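Local coordinates for protein oxidized polyvinyl alcohol hydrolase (Pseudomonas sp. VM15C, PDB 3WWC) that hydrolyses beta-diketones such as 4,6-nonanedione and the oxidized form of polyvinyl alcohol, the second step in the breakdown of that polymer, at residues K243-V249 against Q289-V295; M250-G255 against H294-T300; S283-S287 against V346-T350. The protein carries 1 engineered substitution. All blocks are in the same frame, centred on the assembly; numbering follows the deposited sequence.

Interaction 1: K243-V249 against Q289-V295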
ATOM      1  N   LYS A 243      13.492  12.815  -5.759  1.00 16.68           N
ATOM      2  CA  LYS A 243      14.193  11.533  -5.739  1.00 17.25           C
ATOM      3  C   LYS A 243      13.841  10.710  -4.523  1.00 17.69           C
ATOM      4  O   LYS A 243      13.776  11.217  -3.385  1.00 19.95           O
ATOM      5  CB  LYS A 243      15.701  11.713  -5.769  1.00 21.44           C
ATOM      6  CG  LYS A 243      16.383  10.408  -6.165  1.00 25.26           C
ATOM      7  CD  LYS A 243      17.860  10.539  -6.429  1.00 29.66           C
ATOM      8  CE  LYS A 243      18.378   9.185  -6.901  1.00 31.43           C
ATOM      9  NZ  LYS A 243      19.840   9.263  -7.251  1.00 35.59           N
ATOM     10  N   VAL A 244      13.551   9.440  -4.759  1.00 14.07           N
ATOM     11  CA  VAL A 244      13.243   8.550  -3.641  1.00 12.94           C
ATOM     12  C   VAL A 244      14.349   7.536  -3.509  1.00 13.00           C
ATOM     13  O   VAL A 244      15.168   7.337  -4.416  1.00 12.04           O
ATOM     14  CB  VAL A 244      11.836   7.803  -3.792  1.00 14.18           C
ATOM     15  CG1 VAL A 244      10.733   8.822  -3.849  1.00 16.62           C
ATOM     16  CG2 VAL A 244      11.798   6.876  -4.993  1.00 15.72           C
ATOM     17  N   GLY A 245      14.406   6.938  -2.328  1.00 11.50           N
ATOM     18  CA  GLY A 245      15.347   5.879  -2.012  1.00 11.58           C
ATOM     19  C   GLY A 245      15.110   4.655  -2.907  1.00 12.12           C
ATOM     20  O   GLY A 245      14.076   4.552  -3.604  1.00 10.98           O
ATOM     21  N   PRO A 246      16.001   3.674  -2.873  1.00 11.67           N
ATOM     22  CA  PRO A 246      15.905   2.478  -3.705  1.00 10.18           C
ATOM     23  C   PRO A 246      14.733   1.580  -3.343  1.00  8.73           C
ATOM     24  O   PRO A 246      14.611   1.157  -2.181  1.00 11.23           O
ATOM     25  CB  PRO A 246      17.229   1.778  -3.464  1.00 11.78           C
ATOM     26  CG  PRO A 246      18.084   2.789  -2.916  1.00 14.90           C
ATOM     27  CD  PRO A 246      17.258   3.689  -2.107  1.00 12.71           C
ATOM     28  N   LEU A 247      13.899   1.255  -4.333  1.00  9.02           N
ATOM     29  CA  LEU A 247      12.708   0.454  -4.121  1.00  8.43           C
ATOM     30  C   LEU A 247      12.401  -0.435  -5.295  1.00  8.85           C
ATOM     31  O   LEU A 247      12.899  -0.225  -6.398  1.00  8.98           O
ATOM     32  CB  LEU A 247      11.458   1.372  -4.027  1.00  8.35           C
ATOM     33  CG  LEU A 247      11.411   2.417  -2.910  1.00  8.64           C
ATOM     34  CD1 LEU A 247      10.232   3.390  -3.201  1.00  8.19           C
ATOM     35  CD2 LEU A 247      11.241   1.758  -1.534  1.00 10.83           C
ATOM     36  N   ILE A 248      11.546  -1.422  -5.032  1.00  7.25           N
ATOM     37  CA  ILE A 248      10.871  -2.130  -6.093  1.00  7.92           C
ATOM     38  C   ILE A 248       9.375  -1.958  -5.765  1.00  8.60           C
ATOM     39  O   ILE A 248       8.940  -2.198  -4.637  1.00  9.03           O
ATOM     40  CB  ILE A 248      11.261  -3.600  -6.262  1.00  8.36           C
ATOM     41  CG1 ILE A 248      10.318  -4.229  -7.294  1.00  9.01           C
ATOM     42  CG2 ILE A 248      11.250  -4.367  -4.913  1.00  8.08           C
ATOM     43  CD1 ILE A 248      10.832  -5.589  -7.827  1.00 10.17           C
ATOM     44  N   VAL A 249       8.606  -1.459  -6.726  1.00  8.12           N
ATOM     45  CA  VAL A 249       7.181  -1.231  -6.506  1.00  8.19           C
ATOM     46  C   VAL A 249       6.402  -1.965  -7.555  1.00  8.06           C
ATOM     47  O   VAL A 249       6.682  -1.842  -8.767  1.00  9.46           O
ATOM     48  CB  VAL A 249       6.844   0.269  -6.585  1.00  8.19           C
ATOM     49  CG1 VAL A 249       5.349   0.502  -6.315  1.00  9.56           C
ATOM     50  CG2 VAL A 249       7.711   1.054  -5.565  1.00  9.23           C
ATOM     51  N   GLN A 289      11.579   7.168 -11.588  1.00 13.09           N
ATOM     52  CA  GLN A 289      12.633   7.201 -10.565  1.00 12.73           C
ATOM     53  C   GLN A 289      13.769   6.280 -10.920  1.00 13.23           C
ATOM     54  O   GLN A 289      13.577   5.094 -11.181  1.00 13.73           O
ATOM     55  CB  GLN A 289      11.991   6.841  -9.222  1.00 12.29           C
ATOM     56  CG  GLN A 289      11.133   7.960  -8.725  1.00 13.24           C
ATOM     57  CD  GLN A 289      11.992   9.147  -8.317  1.00 15.83           C
ATOM     58  OE1 GLN A 289      13.007   8.984  -7.630  1.00 16.60           O
ATOM     59  NE2 GLN A 289      11.589  10.327  -8.716  1.00 17.48           N
ATOM     60  N   PRO A 290      15.007   6.792 -10.917  1.00 12.92           N
ATOM     61  CA  PRO A 290      16.140   5.974 -11.291  1.00 12.76           C
ATOM     62  C   PRO A 290      16.528   4.832 -10.421  1.00 12.59           C
ATOM     63  O   PRO A 290      17.094   3.870 -10.916  1.00 14.87           O
ATOM     64  CB  PRO A 290      17.284   6.989 -11.443  1.00 14.00           C
ATOM     65  CG  PRO A 290      16.928   8.034 -10.452  1.00 13.12           C
ATOM     66  CD  PRO A 290      15.421   8.171 -10.596  1.00 15.13           C
ATOM     67  N   ASP A 291      16.229   4.937  -9.128  1.00 11.90           N
ATOM     68  CA  ASP A 291      16.576   3.860  -8.233  1.00 12.62           C
ATOM     69  C   ASP A 291      15.395   2.997  -7.863  1.00 12.10           C
ATOM     70  O   ASP A 291      15.427   2.278  -6.881  1.00 12.11           O
ATOM     71  CB  ASP A 291      17.224   4.408  -6.967  1.00 15.27           C
ATOM     72  CG  ASP A 291      18.531   5.085  -7.253  1.00 21.78           C
ATOM     73  OD1 ASP A 291      19.159   4.729  -8.290  1.00 25.62           O
ATOM     74  OD2 ASP A 291      18.939   5.967  -6.452  1.00 24.00           O
ATOM     75  N   VAL A 292      14.362   3.054  -8.673  1.00 11.12           N
ATOM     76  CA  VAL A 292      13.157   2.237  -8.441  1.00 11.04           C
ATOM     77  C   VAL A 292      12.877   1.335  -9.625  1.00 11.18           C
ATOM     78  O   VAL A 292      12.922   1.781 -10.776  1.00 13.47           O
ATOM     79  CB  VAL A 292      11.920   3.152  -8.262  1.00 11.27           C
ATOM     80  CG1 VAL A 292      10.651   2.307  -8.088  1.00 11.19           C
ATOM     81  CG2 VAL A 292      12.099   4.043  -7.067  1.00 10.84           C
ATOM     82  N   VAL A 293      12.596   0.058  -9.373  1.00 10.81           N
ATOM     83  CA  VAL A 293      12.127  -0.889 -10.386  1.00 10.09           C
ATOM     84  C   VAL A 293      10.605  -0.841 -10.218  1.00  9.70           C
ATOM     85  O   VAL A 293      10.120  -1.102  -9.128  1.00  9.75           O
ATOM     86  CB  VAL A 293      12.609  -2.324 -10.093  1.00 10.48           C
ATOM     87  CG1 VAL A 293      11.893  -3.343 -10.998  1.00 12.45           C
ATOM     88  CG2 VAL A 293      14.117  -2.421 -10.305  1.00 14.59           C
ATOM     89  N   HIS A 294       9.861  -0.465 -11.256  1.00  9.01           N
ATOM     90  CA  HIS A 294       8.419  -0.481 -11.152  1.00  8.48           C
ATOM     91  C   HIS A 294       7.868  -1.582 -12.033  1.00  9.41           C
ATOM     92  O   HIS A 294       8.241  -1.694 -13.199  1.00 10.79           O
ATOM     93  CB  HIS A 294       7.798   0.852 -11.603  1.00  8.98           C
ATOM     94  CG  HIS A 294       6.313   0.864 -11.437  1.00  9.52           C
ATOM     95  ND1 HIS A 294       5.453   0.405 -12.423  1.00  8.94           N
ATOM     96  CD2 HIS A 294       5.562   1.038 -10.328  1.00  8.24           C
ATOM     97  CE1 HIS A 294       4.240   0.295 -11.915  1.00  9.04           C
ATOM     98  NE2 HIS A 294       4.269   0.673 -10.647  1.00  7.90           N
ATOM     99  N   VAL A 295       6.990  -2.404 -11.472  1.00  8.64           N
ATOM    100  CA  VAL A 295       6.365  -3.461 -12.223  1.00  8.06           C
ATOM    101  C   VAL A 295       4.851  -3.119 -12.303  1.00  8.71           C
ATOM    102  O   VAL A 295       4.216  -2.896 -11.257  1.00  9.41           O
ATOM    103  CB  VAL A 295       6.557  -4.831 -11.548  1.00  8.26           C
ATOM    104  CG1 VAL A 295       5.824  -5.876 -12.378  1.00 10.82           C
ATOM    105  CG2 VAL A 295       8.065  -5.220 -11.415  1.00 10.23           C
TER
HETATM  106  O   HOH W   1      20.468   7.727  -9.485  1.00 32.53           O
HETATM  107  O   HOH W   2      14.950   6.950  -7.298  1.00 16.70           O
HETATM  108  O   HOH W   3      17.924   6.728  -4.296  1.00 23.93           O
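Gln-289 turns its amide back onto the strand lead-in at Val-244, whose backbone N donates to Gln-289 OE1 at 3.0 Å (157° at the hydrogen). The donor stands well above the plane of the amide carbonyl. With CG placed beside the backbone N (chi1 -72°), Gln-289 CG touches Val-244 CG2, and the bend at chi2 (-69°) then brings OE1 to Val-244 N, while NE2 binds Ala-242 O. A leucine here would probably leave the N-H of Val-244 and the carbonyl of Ala-242 without these partners. On the solvent side, Lys-243 runs fully extended and so reaches Asp-291. Lys-243 NZ and Asp-291 OD2 form a long salt bridge of 3.5 Å. The CE methylene of the lysine rests near Pro-290 CG. Such a flexible, charged chain suits this exposed end.

Deeper in, the branched residues of two parallel strands take over. Val-292 straddles its neighbours: CG2 meets Val-244 CG2 at 3.5 Å and approaches Leu-247 CB at 4.1 Å, whereas CG1 turns to Val-249 CG2. On the other face, Ile-248 and Val-293 lie side by side, CD1 against CG1 at 4.0 Å. The ladder is regular: Asp-291 O takes Leu-247 N, Leu-247 O takes Val-293 N, Val-293 O takes Val-249 N, and Val-249 O takes Val-295 N at 2.8 Å.

Both strands belong to the central sheet. The face of Leu-247 and Val-249 packs on Leu-187 of helix 178-189, and Val-249 also meets Phe-286 of helix 275-288; Ile-248 and Val-293 touch Phe-333 in a loop beyond the opposite face, and Ile-248 continues the backbone bonding to strand 196-200.

Interaction 2: M250-G255 against H294-T300; sequences MTVWGG and HVACSST
Ser-298 OG lies at the edge of the Trp-253 indole, near the ring plane, 3.9 Å from CE3. One face of the same indole is roofed by its own strand's exit, with Gly-255 N 3.4 Å above the ring centre. The second flat group, the His-294 imidazole, is approached at its edge by Thr-251: OG1 and NE2 form a short hydrogen bond of 2.7 Å in which either may donate, and Thr-251 CB also lies in the ring plane. Chi1 of Thr-251 (-59°) places OG1 anti to the carbonyl carbon, on the side of that nitrogen. The other nitrogen, ND1, binds Gly-347 O.

These are adjacent parallel strands of an alpha/beta-hydrolase sheet, linked through helix 275-288 in a beta-alpha-beta crossover. In this fold, the loops following such strands usually carry the catalytic acid and histidine.

The backbones alternate partners: Thr-251 N to Val-295 O, Cys-297 N to Thr-251 O (172° at the hydrogen), Trp-253 N to Cys-297 O, then Ser-299 N to Trp-253 O.

On the face away from the aromatic rings, Met-250 lies alongside Val-295. Its bend at chi3 turns CE toward Val-295 CG1. Met-250 SD is 3.9 Å from Cys-297 SG, a sulfur fixed by its disulfide to Cys-344. The slim, unbranched methionine chain lies along Cys-297, and both touch Trp-316 of helix 310-322, while Val-252 CG2 packs on Cys-297 CB at 4.0 Å. Gly-255 suits its place because a CB would strike Ser-299 O, and its positive phi is itself readily taken by glycine.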
ATOM      1  N   MET A 250       5.416  -2.725  -7.113  1.00  6.89           N
ATOM      2  CA  MET A 250       4.542  -3.480  -8.030  1.00  7.40           C
ATOM      3  C   MET A 250       3.121  -2.938  -7.854  1.00  7.58           C
ATOM      4  O   MET A 250       2.494  -3.165  -6.819  1.00  8.49           O
ATOM      5  CB  MET A 250       4.573  -4.967  -7.686  1.00  9.14           C
ATOM      6  CG  MET A 250       3.742  -5.759  -8.714  1.00 11.29           C
ATOM      7  SD  MET A 250       3.736  -7.568  -8.327  1.00 13.34           S
ATOM      8  CE  MET A 250       5.377  -7.990  -8.842  1.00 12.69           C
ATOM      9  N   THR A 251       2.652  -2.210  -8.860  1.00  7.69           N
ATOM     10  CA  THR A 251       1.305  -1.617  -8.821  1.00  8.61           C
ATOM     11  C   THR A 251       0.351  -2.515  -9.571  1.00  8.20           C
ATOM     12  O   THR A 251       0.665  -2.936 -10.693  1.00  9.36           O
ATOM     13  CB  THR A 251       1.308  -0.266  -9.473  1.00  9.05           C
ATOM     14  OG1 THR A 251       2.246   0.598  -8.793  1.00  8.94           O
ATOM     15  CG2 THR A 251      -0.094   0.356  -9.418  1.00  8.71           C
ATOM     16  N   VAL A 252      -0.798  -2.826  -8.987  1.00  7.16           N
ATOM     17  CA  VAL A 252      -1.765  -3.744  -9.645  1.00  7.88           C
ATOM     18  C   VAL A 252      -3.097  -3.045  -9.909  1.00  8.44           C
ATOM     19  O   VAL A 252      -3.665  -2.388  -9.003  1.00  9.24           O
ATOM     20  CB  VAL A 252      -2.041  -4.945  -8.739  1.00  8.20           C
ATOM     21  CG1 VAL A 252      -3.001  -5.932  -9.435  1.00 11.50           C
ATOM     22  CG2 VAL A 252      -0.712  -5.653  -8.392  1.00 10.42           C
ATOM     23  N   TRP A 253      -3.557  -3.162 -11.157  1.00  7.99           N
ATOM     24  CA  TRP A 253      -4.859  -2.627 -11.596  1.00  8.28           C
ATOM     25  C   TRP A 253      -5.747  -3.831 -11.876  1.00  9.93           C
ATOM     26  O   TRP A 253      -5.313  -4.777 -12.539  1.00 10.31           O
ATOM     27  CB  TRP A 253      -4.681  -1.815 -12.892  1.00  9.02           C
ATOM     28  CG  TRP A 253      -5.964  -1.322 -13.462  1.00  9.17           C
ATOM     29  CD1 TRP A 253      -6.859  -0.485 -12.838  1.00  9.73           C
ATOM     30  CD2 TRP A 253      -6.465  -1.527 -14.796  1.00 11.02           C
ATOM     31  NE1 TRP A 253      -7.868  -0.146 -13.706  1.00 10.92           N
ATOM     32  CE2 TRP A 253      -7.648  -0.778 -14.913  1.00 10.09           C
ATOM     33  CE3 TRP A 253      -6.023  -2.273 -15.904  1.00 13.30           C
ATOM     34  CZ2 TRP A 253      -8.407  -0.744 -16.102  1.00 12.64           C
ATOM     35  CZ3 TRP A 253      -6.775  -2.229 -17.084  1.00 13.93           C
ATOM     36  CH2 TRP A 253      -7.951  -1.471 -17.165  1.00 13.20           C
ATOM     37  N   GLY A 254      -7.001  -3.762 -11.408  1.00 10.27           N
ATOM     38  CA  GLY A 254      -7.945  -4.867 -11.529  1.00 11.59           C
ATOM     39  C   GLY A 254      -8.838  -4.845 -12.754  1.00 11.96           C
ATOM     40  O   GLY A 254      -9.835  -5.604 -12.813  1.00 12.70           O
ATOM     41  N   GLY A 255      -8.493  -4.024 -13.739  1.00 12.61           N
ATOM     42  CA  GLY A 255      -9.275  -3.978 -14.967  1.00 12.78           C
ATOM     43  C   GLY A 255     -10.439  -3.031 -15.006  1.00 14.98           C
ATOM     44  O   GLY A 255     -10.617  -2.192 -14.132  1.00 13.58           O
ATOM     45  N   HIS A 294       9.861  -0.465 -11.256  1.00  9.01           N
ATOM     46  CA  HIS A 294       8.419  -0.481 -11.152  1.00  8.48           C
ATOM     47  C   HIS A 294       7.868  -1.582 -12.033  1.00  9.41           C
ATOM     48  O   HIS A 294       8.241  -1.694 -13.199  1.00 10.79           O
ATOM     49  CB  HIS A 294       7.798   0.852 -11.603  1.00  8.98           C
ATOM     50  CG  HIS A 294       6.313   0.864 -11.437  1.00  9.52           C
ATOM     51  ND1 HIS A 294       5.453   0.405 -12.423  1.00  8.94           N
ATOM     52  CD2 HIS A 294       5.562   1.038 -10.328  1.00  8.24           C
ATOM     53  CE1 HIS A 294       4.240   0.295 -11.915  1.00  9.04           C
ATOM     54  NE2 HIS A 294       4.269   0.673 -10.647  1.00  7.90           N
ATOM     55  N   VAL A 295       6.990  -2.404 -11.472  1.00  8.64           N
ATOM     56  CA  VAL A 295       6.365  -3.461 -12.223  1.00  8.06           C
ATOM     57  C   VAL A 295       4.851  -3.119 -12.303  1.00  8.71           C
ATOM     58  O   VAL A 295       4.216  -2.896 -11.257  1.00  9.41           O
ATOM     59  CB  VAL A 295       6.557  -4.831 -11.548  1.00  8.26           C
ATOM     60  CG1 VAL A 295       5.824  -5.876 -12.378  1.00 10.82           C
ATOM     61  CG2 VAL A 295       8.065  -5.220 -11.415  1.00 10.23           C
ATOM     62  N   ALA A 296       4.304  -3.012 -13.529  1.00  8.39           N
ATOM     63  CA  ALA A 296       2.896  -2.722 -13.719  1.00  9.47           C
ATOM     64  C   ALA A 296       2.181  -4.031 -14.018  1.00 10.02           C
ATOM     65  O   ALA A 296       2.487  -4.691 -15.014  1.00 10.69           O
ATOM     66  CB  ALA A 296       2.742  -1.723 -14.891  1.00 10.68           C
ATOM     67  N   CYS A 297       1.245  -4.421 -13.178  1.00  9.02           N
ATOM     68  CA  CYS A 297       0.491  -5.643 -13.339  1.00 10.12           C
ATOM     69  C   CYS A 297      -0.992  -5.369 -13.543  1.00 10.84           C
ATOM     70  O   CYS A 297      -1.560  -4.568 -12.823  1.00 10.08           O
ATOM     71  CB  CYS A 297       0.575  -6.511 -12.079  1.00 11.15           C
ATOM     72  SG  CYS A 297       2.109  -7.449 -11.913  1.00 15.55           S
ATOM     73  N   SER A 298      -1.591  -6.057 -14.523  1.00 12.07           N
ATOM     74  CA  SER A 298      -3.013  -5.924 -14.791  1.00 12.77           C
ATOM     75  C   SER A 298      -3.714  -7.254 -14.634  1.00 11.74           C
ATOM     76  O   SER A 298      -3.175  -8.316 -15.012  1.00 13.11           O
ATOM     77  CB  SER A 298      -3.261  -5.457 -16.234  1.00 13.76           C
ATOM     78  OG  SER A 298      -2.666  -4.192 -16.464  1.00 18.89           O
ATOM     79  N   SER A 299      -4.896  -7.214 -14.040  1.00 12.66           N
ATOM     80  CA  SER A 299      -5.726  -8.404 -13.936  1.00 13.63           C
ATOM     81  C   SER A 299      -7.182  -8.006 -14.274  1.00 15.99           C
ATOM     82  O   SER A 299      -7.445  -6.895 -14.727  1.00 15.83           O
ATOM     83  CB  SER A 299      -5.647  -9.079 -12.563  1.00 14.28           C
ATOM     84  OG  SER A 299      -6.296 -10.367 -12.635  1.00 17.50           O
ATOM     85  N   THR A 300      -8.136  -8.901 -14.018  1.00 16.51           N
ATOM     86  CA  THR A 300      -9.509  -8.608 -14.422  1.00 18.31           C
ATOM     87  C   THR A 300     -10.491  -8.875 -13.339  1.00 19.78           C
ATOM     88  O   THR A 300     -11.697  -9.036 -13.601  1.00 20.85           O
ATOM     89  CB  THR A 300      -9.883  -9.514 -15.608  1.00 19.52           C
ATOM     90  OG1 THR A 300      -9.621 -10.877 -15.227  1.00 20.58           O
ATOM     91  CG2 THR A 300      -9.059  -9.172 -16.840  1.00 21.60           C
TER
HETATM   92  O   HOH W   4     -12.322  -5.694 -13.944  1.00 20.26           O

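Interaction 3: S283-S287 against V346-T350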
ATOM      1  N   SER A 283       2.308   4.426 -11.451  1.00  8.52           N
ATOM      2  CA  SER A 283       3.310   3.767 -12.291  1.00  9.13           C
ATOM      3  C   SER A 283       4.180   4.785 -13.030  1.00  9.88           C
ATOM      4  O   SER A 283       5.362   4.546 -13.231  1.00  9.79           O
ATOM      5  CB  SER A 283       2.634   2.788 -13.296  1.00  9.32           C
ATOM      6  OG  SER A 283       2.122   3.489 -14.441  1.00  9.54           O
ATOM      7  N   ASN A 284       3.631   5.945 -13.352  1.00  8.72           N
ATOM      8  CA  ASN A 284       4.444   6.935 -14.073  1.00  9.40           C
ATOM      9  C   ASN A 284       5.489   7.513 -13.113  1.00 10.50           C
ATOM     10  O   ASN A 284       6.667   7.678 -13.465  1.00 11.93           O
ATOM     11  CB  ASN A 284       3.545   8.089 -14.567  1.00  9.96           C
ATOM     12  CG  ASN A 284       2.564   7.644 -15.643  1.00  8.86           C
ATOM     13  OD1 ASN A 284       2.629   6.518 -16.143  1.00 11.13           O
ATOM     14  ND2 ASN A 284       1.665   8.544 -16.027  1.00 10.40           N
ATOM     15  N   PHE A 285       5.080   7.799 -11.881  1.00 10.40           N
ATOM     16  CA  PHE A 285       6.034   8.368 -10.951  1.00 10.26           C
ATOM     17  C   PHE A 285       7.128   7.398 -10.607  1.00  9.61           C
ATOM     18  O   PHE A 285       8.317   7.758 -10.643  1.00  9.46           O
ATOM     19  CB  PHE A 285       5.325   8.811  -9.658  1.00 10.92           C
ATOM     20  CG  PHE A 285       6.265   9.288  -8.601  1.00 11.98           C
ATOM     21  CD1 PHE A 285       6.691  10.600  -8.595  1.00 12.77           C
ATOM     22  CD2 PHE A 285       6.790   8.391  -7.663  1.00 10.08           C
ATOM     23  CE1 PHE A 285       7.643  11.018  -7.681  1.00 12.70           C
ATOM     24  CE2 PHE A 285       7.745   8.805  -6.741  1.00 13.65           C
ATOM     25  CZ  PHE A 285       8.166  10.106  -6.757  1.00 11.77           C
ATOM     26  N   PHE A 286       6.756   6.154 -10.275  1.00  8.36           N
ATOM     27  CA  PHE A 286       7.791   5.215  -9.848  1.00 10.39           C
ATOM     28  C   PHE A 286       8.672   4.743 -10.996  1.00  9.59           C
ATOM     29  O   PHE A 286       9.839   4.488 -10.796  1.00 11.42           O
ATOM     30  CB  PHE A 286       7.164   4.024  -9.088  1.00  9.04           C
ATOM     31  CG  PHE A 286       6.650   4.413  -7.739  1.00  9.40           C
ATOM     32  CD1 PHE A 286       7.547   4.844  -6.743  1.00 10.68           C
ATOM     33  CD2 PHE A 286       5.281   4.319  -7.434  1.00  9.62           C
ATOM     34  CE1 PHE A 286       7.081   5.178  -5.458  1.00 11.04           C
ATOM     35  CE2 PHE A 286       4.813   4.647  -6.154  1.00 12.39           C
ATOM     36  CZ  PHE A 286       5.714   5.077  -5.165  1.00 10.72           C
ATOM     37  N   SER A 287       8.125   4.655 -12.197  1.00 10.72           N
ATOM     38  CA  SER A 287       8.943   4.255 -13.307  1.00 12.12           C
ATOM     39  C   SER A 287       9.990   5.287 -13.624  1.00 13.01           C
ATOM     40  O   SER A 287      11.102   4.913 -13.996  1.00 15.81           O
ATOM     41  CB  SER A 287       8.079   4.027 -14.556  1.00 13.57           C
ATOM     42  OG  SER A 287       7.285   2.908 -14.343  1.00 17.64           O
ATOM     43  N   VAL A 346       7.933  -4.486 -16.627  1.00 11.37           N
ATOM     44  CA  VAL A 346       8.628  -3.419 -15.957  1.00 12.22           C
ATOM     45  C   VAL A 346       8.276  -2.113 -16.673  1.00 13.21           C
ATOM     46  O   VAL A 346       8.259  -2.066 -17.912  1.00 16.20           O
ATOM     47  CB  VAL A 346      10.128  -3.664 -16.032  1.00 12.50           C
ATOM     48  CG1 VAL A 346      10.911  -2.489 -15.483  1.00 14.17           C
ATOM     49  CG2 VAL A 346      10.451  -4.908 -15.226  1.00 14.73           C
ATOM     50  N   GLY A 347       8.016  -1.054 -15.914  1.00 11.31           N
ATOM     51  CA  GLY A 347       7.734   0.233 -16.498  1.00 11.30           C
ATOM     52  C   GLY A 347       6.375   0.730 -16.125  1.00 11.31           C
ATOM     53  O   GLY A 347       5.695   0.150 -15.264  1.00 10.79           O
ATOM     54  N   PRO A 348       5.932   1.789 -16.778  1.00 11.30           N
ATOM     55  CA  PRO A 348       4.595   2.324 -16.493  1.00 11.53           C
ATOM     56  C   PRO A 348       3.505   1.487 -17.157  1.00 11.11           C
ATOM     57  O   PRO A 348       3.774   0.672 -18.047  1.00 13.19           O
ATOM     58  CB  PRO A 348       4.626   3.747 -17.068  1.00 13.53           C
ATOM     59  CG  PRO A 348       5.677   3.679 -18.140  1.00 15.88           C
ATOM     60  CD  PRO A 348       6.693   2.607 -17.740  1.00 11.17           C
ATOM     61  N   PHE A 349       2.263   1.631 -16.715  1.00 10.88           N
ATOM     62  CA  PHE A 349       1.208   0.948 -17.433  1.00 11.86           C
ATOM     63  C   PHE A 349       1.154   1.478 -18.863  1.00 12.16           C
ATOM     64  O   PHE A 349       1.439   2.665 -19.112  1.00 13.28           O
ATOM     65  CB  PHE A 349      -0.146   1.224 -16.775  1.00 11.30           C
ATOM     66  CG  PHE A 349      -0.373   0.393 -15.566  1.00  9.27           C
ATOM     67  CD1 PHE A 349      -0.864  -0.898 -15.681  1.00  9.84           C
ATOM     68  CD2 PHE A 349      -0.068   0.883 -14.312  1.00  9.09           C
ATOM     69  CE1 PHE A 349      -1.047  -1.711 -14.557  1.00 10.31           C
ATOM     70  CE2 PHE A 349      -0.241   0.079 -13.176  1.00  8.05           C
ATOM     71  CZ  PHE A 349      -0.727  -1.212 -13.296  1.00  8.98           C
ATOM     72  N   THR A 350       0.814   0.584 -19.794  1.00 14.29           N
ATOM     73  CA  THR A 350       0.689   0.972 -21.192  1.00 16.73           C
ATOM     74  C   THR A 350      -0.642   0.577 -21.754  1.00 18.17           C
ATOM     75  O   THR A 350      -1.043   1.102 -22.798  1.00 21.81           O
ATOM     76  CB  THR A 350       1.768   0.305 -22.112  1.00 16.64           C
ATOM     77  OG1 THR A 350       1.728  -1.110 -21.929  1.00 19.16           O
ATOM     78  CG2 THR A 350       3.141   0.768 -21.746  1.00 17.15           C
TER
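Phe-349 N donates to Ser-283 OG at 2.9 Å, nearly straight at 165°. The bond ties helix 275-288, part of the crossover between two adjacent parallel strands of the alpha/beta-hydrolase sheet, to the loop that follows edge strand 343-346. The same hydroxyl lies at the rim of the Phe-349 ring, near its plane and 3.4 Å from CD2. It is set between the backbone N and the carbonyl carbon (chi1 81°), where it can also donate to Gln-280 O one turn back. Small serine thus lets the loop come close; by similarity it is assigned to the charge relay system.

One turn on, Ser-287 rests OG against the Gly-347 to Pro-348 peptide, 3.0 Å from Pro-348 N. Proline has no hydrogen to offer there, so the touch is packing, and Ser-287 OG gives its proton to Ser-283 O at 2.8 Å. That carbonyl also accepts Ser-287 N, the two donors arriving from opposite faces of its plane. Gly-347, at a phi of 120°, has backbone angles at which a CB would clash with Pro-348 CD and with the preceding carbonyl O.

Farther out, Asn-284 crosses Pro-348 at about a right angle, OD1 3.5 Å from CB. Its ND2 is held by Pro-227 O and Lys-229 O. Gln-280 NE2 hydrogen-bonds both Asn-284 OD1 and Phe-349 O, clasping helix and loop together.

Interactions 1 and 2 are successive lengths of the same strand pair, their centres 16 Å apart, meeting at His-294 and Val-295. Interaction 3, its centre about 10 Å from either, packs against the face of that pair holding His-294. His-294, shared by interactions 1 and 2, is also their link to interaction 3: its O is 2.8 Å from Gly-347 N, a probable hydrogen bond, and its CE1 packs 3.3 Å from CB of Ser-283, assigned by similarity to the charge relay system. Phe-349 CE1 lies 3.4 Å from Cys-297 O of interaction 2. The Trp-253 side chain is about 11 Å from a bound butanoic acid; one of the two such pockets includes His-303 and the engineered Ala-177.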